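Local atomic coordinates of protein (lectin) (Hyacinthoides hispanica, PDB entry 1B2P), a protein that binds mannose as a monocot bulb lectin, and probably agglutinates cells by presenting several carbohydrate sites. Residues G28-R33 / Y45-P50; Y32-Q37 / Y95-Q100; D70-V75 / P87-A92. All blocks are in the same frame, centred on the assembly; numbering follows the deposited sequence.

Interaction 1 (G28-R33 / Y45-P50); sequences GTHVYR and YDNNNP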
loop_
_atom_site.group_PDB
_atom_site.type_symbol
_atom_site.label_atom_id
_atom_site.label_comp_id
_atom_site.label_asym_id
_atom_site.label_seq_id
_atom_site.Cartn_x
_atom_site.Cartn_y
_atom_site.Cartn_z
ATOM N N GLY A 28 9.004 -11.189 1.629
ATOM C CA GLY A 28 10.377 -10.964 2.073
ATOM C C GLY A 28 11.115 -9.970 1.278
ATOM O O GLY A 28 10.592 -8.883 1.089
ATOM N N THR A 29 12.329 -10.221 0.712
ATOM C CA THR A 29 12.892 -9.198 -0.166
ATOM C C THR A 29 12.703 -9.615 -1.666
ATOM O O THR A 29 13.329 -8.898 -2.479
ATOM C CB THR A 29 14.458 -9.177 -0.053
ATOM O OG1 THR A 29 14.929 -10.487 -0.218
ATOM C CG2 THR A 29 14.804 -8.590 1.321
ATOM N N HIS A 30 11.918 -10.641 -1.860
ATOM C CA HIS A 30 11.636 -10.922 -3.287
ATOM C C HIS A 30 10.412 -10.100 -3.750
ATOM O O HIS A 30 9.357 -10.195 -3.122
ATOM C CB HIS A 30 11.238 -12.387 -3.449
ATOM C CG HIS A 30 12.441 -13.284 -3.290
ATOM N ND1 HIS A 30 13.020 -14.040 -4.283
ATOM C CD2 HIS A 30 13.202 -13.450 -2.151
ATOM C CE1 HIS A 30 14.065 -14.678 -3.785
ATOM N NE2 HIS A 30 14.205 -14.348 -2.507
ATOM N N VAL A 31 10.555 -9.673 -4.975
ATOM C CA VAL A 31 9.458 -8.963 -5.645
ATOM C C VAL A 31 8.920 -9.951 -6.666
ATOM O O VAL A 31 9.694 -10.302 -7.593
ATOM C CB VAL A 31 9.977 -7.654 -6.203
ATOM C CG1 VAL A 31 8.949 -6.887 -7.019
ATOM C CG2 VAL A 31 10.468 -6.732 -5.058
ATOM N N TYR A 32 7.613 -10.168 -6.662
ATOM C CA TYR A 32 7.040 -11.124 -7.673
ATOM C C TYR A 32 6.291 -10.200 -8.610
ATOM O O TYR A 32 5.582 -9.335 -8.133
ATOM C CB TYR A 32 6.097 -12.084 -7.042
ATOM C CG TYR A 32 6.738 -13.070 -6.094
ATOM C CD1 TYR A 32 8.087 -13.418 -6.209
ATOM C CD2 TYR A 32 5.932 -13.668 -5.155
ATOM C CE1 TYR A 32 8.578 -14.322 -5.271
ATOM C CE2 TYR A 32 6.433 -14.641 -4.251
ATOM C CZ TYR A 32 7.770 -14.905 -4.358
ATOM O OH TYR A 32 8.298 -15.882 -3.500
ATOM N N ARG A 33 6.571 -10.255 -9.931
ATOM C CA ARG A 33 5.860 -9.348 -10.827
ATOM C C ARG A 33 5.319 -10.201 -11.935
ATOM O O ARG A 33 5.993 -11.036 -12.544
ATOM C CB ARG A 33 6.819 -8.319 -11.494
ATOM C CG ARG A 33 7.252 -7.224 -10.523
ATOM C CD ARG A 33 8.211 -6.267 -11.364
ATOM N NE ARG A 33 9.426 -7.074 -11.668
ATOM C CZ ARG A 33 10.218 -6.997 -12.739
ATOM N NH1 ARG A 33 9.909 -6.083 -13.669
ATOM N NH2 ARG A 33 11.285 -7.798 -12.915
ATOM N N TYR A 45 8.085 -12.918 -12.982
ATOM C CA TYR A 45 9.452 -12.730 -12.521
ATOM C C TYR A 45 9.498 -12.927 -10.992
ATOM O O TYR A 45 8.600 -12.587 -10.258
ATOM C CB TYR A 45 9.932 -11.338 -12.745
ATOM C CG TYR A 45 10.293 -11.116 -14.216
ATOM C CD1 TYR A 45 11.552 -11.498 -14.697
ATOM C CD2 TYR A 45 9.375 -10.556 -15.079
ATOM C CE1 TYR A 45 11.823 -11.213 -16.042
ATOM C CE2 TYR A 45 9.600 -10.286 -16.438
ATOM C CZ TYR A 45 10.909 -10.642 -16.847
ATOM O OH TYR A 45 11.193 -10.494 -18.178
ATOM N N ASP A 46 10.600 -13.574 -10.561
ATOM C CA ASP A 46 10.924 -13.528 -9.095
ATOM C C ASP A 46 12.116 -12.640 -9.037
ATOM O O ASP A 46 13.177 -13.068 -9.584
ATOM C CB ASP A 46 11.173 -14.962 -8.617
ATOM C CG ASP A 46 11.609 -15.065 -7.129
ATOM O OD1 ASP A 46 12.033 -14.044 -6.625
ATOM O OD2 ASP A 46 11.414 -16.196 -6.672
ATOM N N ASN A 47 12.103 -11.434 -8.561
ATOM C CA ASN A 47 13.189 -10.481 -8.777
ATOM C C ASN A 47 13.465 -10.272 -10.247
ATOM O O ASN A 47 12.519 -10.024 -10.999
ATOM C CB ASN A 47 14.395 -10.922 -7.920
ATOM C CG ASN A 47 14.134 -10.698 -6.439
ATOM O OD1 ASN A 47 14.826 -11.379 -5.673
ATOM N ND2 ASN A 47 13.315 -9.748 -6.074
ATOM N N ASN A 48 14.759 -10.465 -10.667
ATOM C CA ASN A 48 14.937 -10.296 -12.099
ATOM C C ASN A 48 14.934 -11.622 -12.832
ATOM O O ASN A 48 15.266 -11.538 -14.020
ATOM C CB ASN A 48 16.196 -9.478 -12.390
ATOM C CG ASN A 48 15.993 -8.037 -11.920
ATOM O OD1 ASN A 48 16.746 -7.740 -10.999
ATOM N ND2 ASN A 48 15.076 -7.243 -12.429
ATOM N N ASN A 49 14.545 -12.741 -12.280
ATOM C CA ASN A 49 14.627 -14.039 -12.929
ATOM C C ASN A 49 13.249 -14.395 -13.472
ATOM O O ASN A 49 12.245 -14.556 -12.680
ATOM C CB ASN A 49 15.055 -15.033 -11.842
ATOM C CG ASN A 49 16.500 -14.689 -11.435
ATOM O OD1 ASN A 49 17.367 -14.409 -12.305
ATOM N ND2 ASN A 49 16.716 -14.616 -10.109
ATOM N N PRO A 50 13.153 -14.742 -14.711
ATOM C CA PRO A 50 11.894 -15.166 -15.256
ATOM C C PRO A 50 11.579 -16.526 -14.812
ATOM O O PRO A 50 12.419 -17.469 -14.887
ATOM C CB PRO A 50 11.989 -15.073 -16.806
ATOM C CG PRO A 50 13.462 -15.070 -17.030
ATOM C CD PRO A 50 14.165 -14.504 -15.806
HETATM O O HOH W 1 10.116 -9.132 -10.094
HETATM O O HOH W 2 10.919 -16.696 -4.184
#
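Strands 30-33 and 45-46 run antiparallel, with Arg33 and Tyr45 as a hydrogen-bonded pair (Tyr45 N to Arg33 O, 2.8 Å) and Tyr32 facing Asp46 as the non-hydrogen-bonded pair. They belong to the hairpin of strands 30-36 and 42-46, in one four-stranded sheet of the β-prism II fold typical of monocot mannose lectins. The ladder reaches into the next turn, where Asn47 N donates to Val31 O. This type II' turn, Asp46 to Asn49, needs positive phi at its second residue, a conformation asparagine tolerates better than most residues (Asn47 phi 56°).

On the Tyr32 side, Asp46 has its CG anti to the backbone N (chi1 176°), which carries the carboxylate to His30. The imidazole ND1 gives a short, nearly straight bond of 2.5 Å to Asp46 OD1, which lies in the ring plane and offers its syn lone pair. Asp46 OD2 forms a salt bridge with Arg103, so both carboxylate oxygens have partners. The Tyr32 ring stands beside the carboxylate, almost perpendicular to it, and water 2 links Tyr32 OH with Asp46 OD2.

On the other face, the Arg33 chain bends at chi3 (-67°), laying NH2 over the Tyr45 ring, 3.7 Å from CG, with the two planes not far from parallel. Tyr45 OH bonds to Gln37; both residues fit the family's mannose-site signature. The guanidinium then grips the turn twice: NH2 donates to Asn47 O at 3.2 Å, and NE donates to water 1 (2.7 Å), which in turn donates to Asn47 O and Val31 O.

Interaction 2 (Y32-Q37 / Y95-Q100); sequences YRFIMQ and YVLVLQ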
loop_
_atom_site.group_PDB
_atom_site.type_symbol
_atom_site.label_atom_id
_atom_site.label_comp_id
_atom_site.label_asym_id
_atom_site.label_seq_id
_atom_site.Cartn_x
_atom_site.Cartn_y
_atom_site.Cartn_z
ATOM N N TYR A 32 7.613 -10.168 -6.662
ATOM C CA TYR A 32 7.040 -11.124 -7.673
ATOM C C TYR A 32 6.291 -10.200 -8.610
ATOM O O TYR A 32 5.582 -9.335 -8.133
ATOM C CB TYR A 32 6.097 -12.084 -7.042
ATOM C CG TYR A 32 6.738 -13.070 -6.094
ATOM C CD1 TYR A 32 8.087 -13.418 -6.209
ATOM C CD2 TYR A 32 5.932 -13.668 -5.155
ATOM C CE1 TYR A 32 8.578 -14.322 -5.271
ATOM C CE2 TYR A 32 6.433 -14.641 -4.251
ATOM C CZ TYR A 32 7.770 -14.905 -4.358
ATOM O OH TYR A 32 8.298 -15.882 -3.500
ATOM N N ARG A 33 6.571 -10.255 -9.931
ATOM C CA ARG A 33 5.860 -9.348 -10.827
ATOM C C ARG A 33 5.319 -10.201 -11.935
ATOM O O ARG A 33 5.993 -11.036 -12.544
ATOM C CB ARG A 33 6.819 -8.319 -11.494
ATOM C CG ARG A 33 7.252 -7.224 -10.523
ATOM C CD ARG A 33 8.211 -6.267 -11.364
ATOM N NE ARG A 33 9.426 -7.074 -11.668
ATOM C CZ ARG A 33 10.218 -6.997 -12.739
ATOM N NH1 ARG A 33 9.909 -6.083 -13.669
ATOM N NH2 ARG A 33 11.285 -7.798 -12.915
ATOM N N PHE A 34 4.058 -9.943 -12.313
ATOM C CA PHE A 34 3.467 -10.700 -13.428
ATOM C C PHE A 34 3.176 -9.596 -14.425
ATOM O O PHE A 34 2.308 -8.750 -14.242
ATOM C CB PHE A 34 2.102 -11.271 -13.010
ATOM C CG PHE A 34 1.434 -12.246 -13.944
ATOM C CD1 PHE A 34 2.117 -13.395 -14.408
ATOM C CD2 PHE A 34 0.143 -11.991 -14.345
ATOM C CE1 PHE A 34 1.415 -14.244 -15.223
ATOM C CE2 PHE A 34 -0.547 -12.866 -15.206
ATOM C CZ PHE A 34 0.103 -13.983 -15.624
ATOM N N ILE A 35 3.997 -9.501 -15.530
ATOM C CA ILE A 35 3.975 -8.306 -16.359
ATOM C C ILE A 35 3.670 -8.611 -17.863
ATOM O O ILE A 35 4.139 -9.577 -18.358
ATOM C CB ILE A 35 5.345 -7.601 -16.254
ATOM C CG1 ILE A 35 5.468 -6.376 -17.171
ATOM C CG2 ILE A 35 6.510 -8.591 -16.397
ATOM C CD1 ILE A 35 6.577 -5.476 -16.637
ATOM N N MET A 36 2.828 -7.711 -18.372
ATOM C CA MET A 36 2.540 -7.778 -19.838
ATOM C C MET A 36 3.627 -6.936 -20.521
ATOM O O MET A 36 3.539 -5.718 -20.399
ATOM C CB MET A 36 1.126 -7.261 -20.082
ATOM C CG MET A 36 0.687 -7.211 -21.583
ATOM S SD MET A 36 0.296 -8.817 -22.271
ATOM C CE MET A 36 1.911 -9.292 -22.984
ATOM N N GLN A 37 4.621 -7.596 -21.091
ATOM C CA GLN A 37 5.717 -6.802 -21.655
ATOM C C GLN A 37 5.376 -6.226 -23.066
ATOM O O GLN A 37 4.435 -6.674 -23.760
ATOM C CB GLN A 37 6.949 -7.722 -21.858
ATOM C CG GLN A 37 7.369 -8.231 -20.442
ATOM C CD GLN A 37 8.649 -9.000 -20.450
ATOM O OE1 GLN A 37 9.317 -9.235 -19.401
ATOM N NE2 GLN A 37 9.131 -9.540 -21.597
ATOM N N TYR A 95 -14.794 -14.136 -12.456
ATOM C CA TYR A 95 -13.588 -14.931 -12.038
ATOM C C TYR A 95 -12.545 -13.887 -11.636
ATOM O O TYR A 95 -12.592 -12.672 -11.956
ATOM C CB TYR A 95 -12.959 -15.624 -13.291
ATOM C CG TYR A 95 -13.823 -16.773 -13.705
ATOM C CD1 TYR A 95 -14.973 -16.656 -14.492
ATOM C CD2 TYR A 95 -13.406 -18.124 -13.304
ATOM C CE1 TYR A 95 -15.768 -17.730 -14.860
ATOM C CE2 TYR A 95 -14.244 -19.152 -13.681
ATOM C CZ TYR A 95 -15.405 -18.990 -14.424
ATOM O OH TYR A 95 -16.232 -20.058 -14.764
ATOM N N VAL A 96 -11.513 -14.314 -10.911
ATOM C CA VAL A 96 -10.355 -13.482 -10.577
ATOM C C VAL A 96 -9.016 -14.290 -10.748
ATOM O O VAL A 96 -9.039 -15.511 -10.731
ATOM C CB VAL A 96 -10.311 -12.991 -9.085
ATOM C CG1 VAL A 96 -11.523 -12.061 -8.772
ATOM C CG2 VAL A 96 -10.459 -14.216 -8.130
ATOM N N LEU A 97 -8.057 -13.518 -11.215
ATOM C CA LEU A 97 -6.687 -14.076 -11.271
ATOM C C LEU A 97 -5.901 -13.441 -10.180
ATOM O O LEU A 97 -5.885 -12.238 -9.960
ATOM C CB LEU A 97 -6.105 -13.779 -12.686
ATOM C CG LEU A 97 -4.600 -14.163 -12.793
ATOM C CD1 LEU A 97 -4.314 -14.417 -14.315
ATOM C CD2 LEU A 97 -3.715 -13.015 -12.299
ATOM N N VAL A 98 -5.169 -14.256 -9.338
ATOM C CA VAL A 98 -4.469 -13.669 -8.217
ATOM C C VAL A 98 -2.962 -14.052 -8.257
ATOM O O VAL A 98 -2.747 -15.260 -8.470
ATOM C CB VAL A 98 -5.033 -14.294 -6.881
ATOM C CG1 VAL A 98 -4.399 -13.652 -5.663
ATOM C CG2 VAL A 98 -6.602 -14.143 -6.882
ATOM N N LEU A 99 -2.132 -13.062 -8.062
ATOM C CA LEU A 99 -0.672 -13.376 -7.825
ATOM C C LEU A 99 -0.606 -13.513 -6.305
ATOM O O LEU A 99 -0.785 -12.603 -5.526
ATOM C CB LEU A 99 0.092 -12.114 -8.309
ATOM C CG LEU A 99 1.620 -12.187 -7.969
ATOM C CD1 LEU A 99 2.232 -13.435 -8.585
ATOM C CD2 LEU A 99 2.287 -10.911 -8.506
ATOM N N GLN A 100 -0.193 -14.763 -5.935
ATOM C CA GLN A 100 -0.299 -15.144 -4.463
ATOM C C GLN A 100 1.011 -15.118 -3.774
ATOM O O GLN A 100 2.091 -15.212 -4.403
ATOM C CB GLN A 100 -0.709 -16.623 -4.424
ATOM C CG GLN A 100 -2.097 -16.771 -5.141
ATOM C CD GLN A 100 -2.728 -18.087 -4.956
ATOM O OE1 GLN A 100 -3.956 -18.227 -5.127
ATOM N NE2 GLN A 100 -2.026 -19.227 -4.714
#
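Two aromatic rings are met obliquely across this interface: Phe34 CE2 lies 4.2 Å from Leu97 CD1, and Tyr32 CD2 lies 4.2 Å from the backbone O of Gln100. Strands 32-36 and 95-99 belong to different sheets of the β-prism, and their axes approach to 9.0 Å at an angle of 134°. At that separation they meet through side chains rather than by sharing a backbone ladder. Tyr32, Phe34, Leu97 and Leu99 all direct their side chains toward the opposing strand.

Leu99 has its CG anti to the backbone N (chi1 173°), sending CD2 across to Tyr32, where it settles 3.7 Å from the backbone O and 4.2 Å from CB. Leucine suits this place because it is long enough to reach across the gap between the axes with an apolar end, while Phe34 reaches Leu97 with CE2. Leu97 also packs on Leu23, and both leucines touch Val105, so neighbouring strands of both sheets add to this core. Residues of alternate parity turn to the other side: Val96 and Val98 pack on Tyr108 and Ile3 of the third subunit.

The side chains meeting here are largely hydrocarbon, though two backbone carbonyl oxygens also touch carbon, and cohesion comes chiefly from burial and dispersion forces. Such contacts are only weakly directional, so the alignment of each strand probably owes more to the backbone bonds within its own sheet.

Interaction 3 (D70-V75 / P87-A92); sequences DGVLVV and PVAGKA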
loop_
_atom_site.group_PDB
_atom_site.type_symbol
_atom_site.label_atom_id
_atom_site.label_comp_id
_atom_site.label_asym_id
_atom_site.label_seq_id
_atom_site.Cartn_x
_atom_site.Cartn_y
_atom_site.Cartn_z
ATOM N N ASP A 70 -15.317 -16.506 -19.020
ATOM C CA ASP A 70 -15.394 -17.951 -18.733
ATOM C C ASP A 70 -14.083 -18.326 -18.009
ATOM O O ASP A 70 -13.823 -19.575 -18.083
ATOM C CB ASP A 70 -15.514 -18.714 -20.038
ATOM C CG ASP A 70 -14.483 -18.483 -21.097
ATOM O OD1 ASP A 70 -13.631 -17.624 -20.985
ATOM O OD2 ASP A 70 -14.489 -19.123 -22.191
ATOM N N GLY A 71 -13.278 -17.389 -17.572
ATOM C CA GLY A 71 -12.128 -17.764 -16.702
ATOM C C GLY A 71 -10.880 -18.008 -17.582
ATOM O O GLY A 71 -9.881 -18.463 -17.015
ATOM N N VAL A 72 -10.949 -17.832 -18.879
ATOM C CA VAL A 72 -9.716 -18.041 -19.726
ATOM C C VAL A 72 -8.924 -16.824 -19.785
ATOM O O VAL A 72 -9.441 -15.682 -20.104
ATOM C CB VAL A 72 -10.140 -18.438 -21.152
ATOM C CG1 VAL A 72 -8.946 -18.474 -22.115
ATOM C CG2 VAL A 72 -10.942 -19.722 -21.069
ATOM N N LEU A 73 -7.643 -16.827 -19.478
ATOM C CA LEU A 73 -6.781 -15.680 -19.610
ATOM C C LEU A 73 -6.202 -15.639 -21.024
ATOM O O LEU A 73 -5.865 -16.697 -21.532
ATOM C CB LEU A 73 -5.576 -15.892 -18.655
ATOM C CG LEU A 73 -4.459 -14.861 -18.698
ATOM C CD1 LEU A 73 -4.967 -13.506 -18.228
ATOM C CD2 LEU A 73 -3.300 -15.348 -17.790
ATOM N N VAL A 74 -6.260 -14.425 -21.627
ATOM C CA VAL A 74 -5.794 -14.448 -23.081
ATOM C C VAL A 74 -4.880 -13.286 -23.156
ATOM O O VAL A 74 -4.757 -12.295 -22.478
ATOM C CB VAL A 74 -6.918 -14.178 -24.075
ATOM C CG1 VAL A 74 -7.880 -15.350 -24.030
ATOM C CG2 VAL A 74 -7.666 -12.899 -23.710
ATOM N N VAL A 75 -3.906 -13.357 -24.173
ATOM C CA VAL A 75 -3.076 -12.259 -24.576
ATOM C C VAL A 75 -3.463 -11.916 -26.103
ATOM O O VAL A 75 -3.560 -12.879 -26.820
ATOM C CB VAL A 75 -1.587 -12.720 -24.576
ATOM C CG1 VAL A 75 -0.686 -11.635 -25.104
ATOM C CG2 VAL A 75 -1.145 -13.132 -23.147
ATOM N N PRO A 87 -5.658 -22.943 -20.910
ATOM C CA PRO A 87 -6.242 -24.087 -21.553
ATOM C C PRO A 87 -7.504 -24.579 -20.988
ATOM O O PRO A 87 -7.974 -25.630 -21.476
ATOM C CB PRO A 87 -5.130 -25.151 -21.248
ATOM C CG PRO A 87 -4.508 -24.743 -19.968
ATOM C CD PRO A 87 -4.466 -23.240 -20.045
ATOM N N VAL A 88 -8.094 -24.041 -19.905
ATOM C CA VAL A 88 -9.307 -24.547 -19.322
ATOM C C VAL A 88 -10.281 -23.413 -19.134
ATOM O O VAL A 88 -9.947 -22.350 -18.687
ATOM C CB VAL A 88 -9.119 -25.300 -17.990
ATOM C CG1 VAL A 88 -7.989 -24.682 -17.284
ATOM C CG2 VAL A 88 -10.259 -25.479 -16.983
ATOM N N ALA A 89 -11.509 -23.755 -19.545
ATOM C CA ALA A 89 -12.559 -22.756 -19.436
ATOM C C ALA A 89 -13.625 -23.199 -18.450
ATOM O O ALA A 89 -13.815 -24.431 -18.251
ATOM C CB ALA A 89 -13.325 -22.519 -20.765
ATOM N N GLY A 90 -14.321 -22.263 -17.832
ATOM C CA GLY A 90 -15.471 -22.586 -17.010
ATOM C C GLY A 90 -16.774 -21.928 -17.502
ATOM O O GLY A 90 -16.752 -21.357 -18.622
ATOM N N LYS A 91 -17.837 -22.072 -16.704
ATOM C CA LYS A 91 -19.089 -21.440 -17.167
ATOM C C LYS A 91 -18.939 -19.912 -17.134
ATOM O O LYS A 91 -18.087 -19.339 -16.415
ATOM C CB LYS A 91 -20.310 -21.768 -16.315
ATOM C CG LYS A 91 -20.113 -21.517 -14.840
ATOM C CD LYS A 91 -21.319 -22.139 -14.057
ATOM C CE LYS A 91 -21.645 -21.163 -12.928
ATOM N NZ LYS A 91 -23.008 -21.367 -12.338
ATOM N N ALA A 92 -19.765 -19.237 -17.959
ATOM C CA ALA A 92 -19.717 -17.756 -17.884
ATOM C C ALA A 92 -20.116 -17.260 -16.483
ATOM O O ALA A 92 -21.089 -17.702 -15.849
ATOM C CB ALA A 92 -20.762 -17.210 -18.885
HETATM O O HOH W 3 -8.213 -20.689 -17.476
#
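Two first torsions bring the side chains to Ala89: Asp70 chi1 (55°) sets its carboxylate between backbone N and carbonyl carbon, with OD2 3.9 Å from Ala89 CB, while Val72 chi1 (172°) places CG2 beside its own backbone N, 3.7 Å from the same methyl. In this β-prism II lectin the contact joins the bend leading into strand 73-76 to the loop that carries the chain from strand 82-85 to strand 95-99.

The bend has features of an Asx turn, as Asp70 OD1 accepts a weak bond from Val72 N. Gly71 sits at its corner with positive phi (92°), which glycine adopts readily. The direct tie between the segments is a nearly straight backbone bond from Gly90 N to Asp70 O at 2.7 Å. Small residues suit the loop where the two backbones come this close, and Ala89 offers just a methyl to Val72 CG2.

The same loop also faces the third subunit, where Pro87 packs on its Trp113 and Val88 on its Leu112. Water 3 makes a second tie between the segments, donating one hydrogen to Gly71 O (2.8 Å) and the other to Val88 O (2.7 Å).

Overall arrangement
From the N terminus, interaction 1 comes first, closing the short hairpin loop between 28-33 and 45-50. Interaction 2 starts on the same strand, sharing Tyr32 and Arg33, but its loop runs on to 95-100, so the two loops overlap. Interaction 3 closes a short loop of its own wholly within that longer span. Interaction 2 is the central link: it touches interaction 1 through Gln37 and Tyr45, and interaction 3 where Tyr95 packs on Gly71 and Leu97 on Leu73. Interactions 1 and 3, with centres 26 Å apart on opposite sides of the chain's centre, do not touch. Together the three contacts involve all three sheets of the prism.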